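Local coordinates for 3-oxoacyl carrier protein synthase (Arabidopsis thaliana, PDB 1W0I), which catalyses the condensation steps of mitochondrial fatty acid synthesis, adding two carbons from malonyl-ACP to a growing acyl chain, at residues T116-G121 / V200-G205. Numbering follows the deposited sequence.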
ATOM      1  N   THR A 116       5.383 -19.304   4.371  1.00  9.57           N
ATOM      2  CA  THR A 116       5.700 -18.098   5.129  1.00  8.77           C
ATOM      3  C   THR A 116       5.623 -16.884   4.213  1.00 10.11           C
ATOM      4  O   THR A 116       6.271 -16.841   3.170  1.00  7.63           O
ATOM      5  CB  THR A 116       7.117 -18.160   5.729  1.00  8.72           C
ATOM      6  OG1 THR A 116       7.211 -19.287   6.609  1.00 11.95           O
ATOM      7  CG2 THR A 116       7.422 -16.885   6.506  1.00  7.11           C
ATOM      8  N   GLY A 117       4.828 -15.896   4.617  1.00  9.76           N
ATOM      9  CA  GLY A 117       4.677 -14.697   3.817  1.00  9.69           C
ATOM     10  C   GLY A 117       5.170 -13.448   4.515  1.00 10.00           C
ATOM     11  O   GLY A 117       5.602 -13.491   5.669  1.00 10.77           O
ATOM     12  N   VAL A 118       5.089 -12.326   3.811  1.00  8.81           N
ATOM     13  CA  VAL A 118       5.542 -11.048   4.346  1.00  7.34           C
ATOM     14  C   VAL A 118       4.565  -9.916   4.035  1.00  7.92           C
ATOM     15  O   VAL A 118       4.097  -9.774   2.903  1.00  7.47           O
ATOM     16  CB  VAL A 118       6.907 -10.650   3.744  1.00  6.73           C
ATOM     17  CG1 VAL A 118       7.439  -9.409   4.439  1.00  4.56           C
ATOM     18  CG2 VAL A 118       7.881 -11.801   3.845  1.00  6.05           C
ATOM     19  N   SER A 119       4.264  -9.107   5.043  1.00  8.11           N
ATOM     20  CA  SER A 119       3.376  -7.970   4.862  1.00  8.32           C
ATOM     21  C   SER A 119       3.855  -6.821   5.736  1.00  8.46           C
ATOM     22  O   SER A 119       3.409  -6.649   6.871  1.00  7.91           O
ATOM     23  CB  SER A 119       1.933  -8.331   5.218  1.00  7.15           C
ATOM     24  OG  SER A 119       1.059  -7.254   4.901  1.00  8.51           O
ATOM     25  N   ILE A 120       4.787  -6.048   5.191  1.00  9.10           N
ATOM     26  CA  ILE A 120       5.358  -4.907   5.884  1.00  8.88           C
ATOM     27  C   ILE A 120       5.242  -3.723   4.939  1.00  9.83           C
ATOM     28  O   ILE A 120       5.967  -3.649   3.952  1.00 11.11           O
ATOM     29  CB  ILE A 120       6.849  -5.137   6.207  1.00  7.91           C
ATOM     30  CG1 ILE A 120       7.017  -6.400   7.054  1.00  6.89           C
ATOM     31  CG2 ILE A 120       7.411  -3.931   6.945  1.00  8.43           C
ATOM     32  CD1 ILE A 120       8.478  -6.836   7.227  1.00  6.44           C
ATOM     33  N   GLY A 121       4.328  -2.806   5.233  1.00 11.92           N
ATOM     34  CA  GLY A 121       4.157  -1.663   4.360  1.00 13.28           C
ATOM     35  C   GLY A 121       4.848  -0.407   4.843  1.00 16.00           C
ATOM     36  O   GLY A 121       5.196  -0.277   6.018  1.00 15.60           O
ATOM     37  N   VAL A 200       2.482 -18.802   8.379  1.00  8.20           N
ATOM     38  CA  VAL A 200       3.339 -17.829   9.061  1.00  7.68           C
ATOM     39  C   VAL A 200       3.455 -16.531   8.247  1.00  7.92           C
ATOM     40  O   VAL A 200       3.710 -16.573   7.045  1.00  5.45           O
ATOM     41  CB  VAL A 200       4.780 -18.378   9.250  1.00  8.62           C
ATOM     42  CG1 VAL A 200       5.637 -17.342   9.958  1.00  9.67           C
ATOM     43  CG2 VAL A 200       4.753 -19.686  10.039  1.00  7.76           C
ATOM     44  N   MET A 201       3.270 -15.383   8.898  1.00  6.62           N
ATOM     45  CA  MET A 201       3.410 -14.094   8.219  1.00  7.40           C
ATOM     46  C   MET A 201       4.272 -13.148   9.059  1.00  8.06           C
ATOM     47  O   MET A 201       4.122 -13.073  10.278  1.00  8.87           O
ATOM     48  CB  MET A 201       2.042 -13.432   7.979  1.00  5.72           C
ATOM     49  CG  MET A 201       1.149 -14.101   6.952  1.00  5.72           C
ATOM     50  SD  MET A 201       1.857 -13.999   5.302  1.00  8.66           S
ATOM     51  CE  MET A 201       1.632 -12.237   4.905  1.00  4.78           C
ATOM     52  N   VAL A 202       5.195 -12.454   8.401  1.00  6.88           N
ATOM     53  CA  VAL A 202       6.043 -11.482   9.071  1.00  8.77           C
ATOM     54  C   VAL A 202       5.417 -10.171   8.597  1.00  9.09           C
ATOM     55  O   VAL A 202       5.459  -9.823   7.409  1.00  8.98           O
ATOM     56  CB  VAL A 202       7.541 -11.655   8.653  1.00 10.00           C
ATOM     57  CG1 VAL A 202       7.654 -11.804   7.162  1.00 14.05           C
ATOM     58  CG2 VAL A 202       8.371 -10.492   9.155  1.00 11.12           C
ATOM     59  N   ALA A 203       4.789  -9.478   9.541  1.00  6.57           N
ATOM     60  CA  ALA A 203       4.062  -8.254   9.244  1.00  8.38           C
ATOM     61  C   ALA A 203       4.333  -7.082  10.168  1.00  7.35           C
ATOM     62  O   ALA A 203       4.719  -7.245  11.328  1.00  7.12           O
ATOM     63  CB  ALA A 203       2.558  -8.555   9.245  1.00  4.77           C
ATOM     64  N   GLY A 204       4.088  -5.892   9.639  1.00  6.07           N
ATOM     65  CA  GLY A 204       4.293  -4.692  10.418  1.00  5.20           C
ATOM     66  C   GLY A 204       4.394  -3.464   9.548  1.00  6.50           C
ATOM     67  O   GLY A 204       3.878  -3.424   8.433  1.00  6.30           O
ATOM     68  N   GLY A 205       5.078  -2.459  10.067  1.00  5.64           N
ATOM     69  CA  GLY A 205       5.226  -1.232   9.325  1.00  8.81           C
ATOM     70  C   GLY A 205       6.578  -0.601   9.539  1.00  8.83           C
ATOM     71  O   GLY A 205       7.280  -0.877  10.511  1.00 10.72           O
TER
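M201 reaches over G117: its side chain bends at chi2 and chi3 and lays SD 3.3 Å from G117 CA, with CE carried on to 3.6 Å from the backbone N of V118. A CB on G117 would collide with that sulfur, and the missing side chain is what lets the methionine fold across. Farther along the same face A203 CB sits beside S119 CB, while S119 OG points off the sheet and on along its strand to hydrogen bonds with H173 ND1 and S185 O.

On the other face V118 and V202 stand side by side. V202 CG1 lies between backbone N and carbonyl carbon (chi1 46°), which presses it to 3.3 Å from V118 CG2, tighter than usual for two methyls. I120 slants over the same valine, CD1 4.1 Å from V202 CG2, and its CG2 rests near G204 O. With an alanine at I120, V202 CG2 would probably lose its CD1 contact, and a gap is likely to open beside V254 and V162, which the isoleucine touches.

Between these two layers of side chains run two parallel strands of the thiolase-fold core, in the ketosynthase N-terminal half, with helix 181-195 packed on the M201 and A203 face and helix 157-166 on the V118 and I120 face. S119 N gives V202 O a nearly straight bond of 2.7 Å (171°), and V202 N donates to G117 O. The ladder lengthens at its end, where G121 N is 3.3 Å from G204 O. G205 lies about 11 Å from the side chains of C179 and H359, both predicted active-site residues.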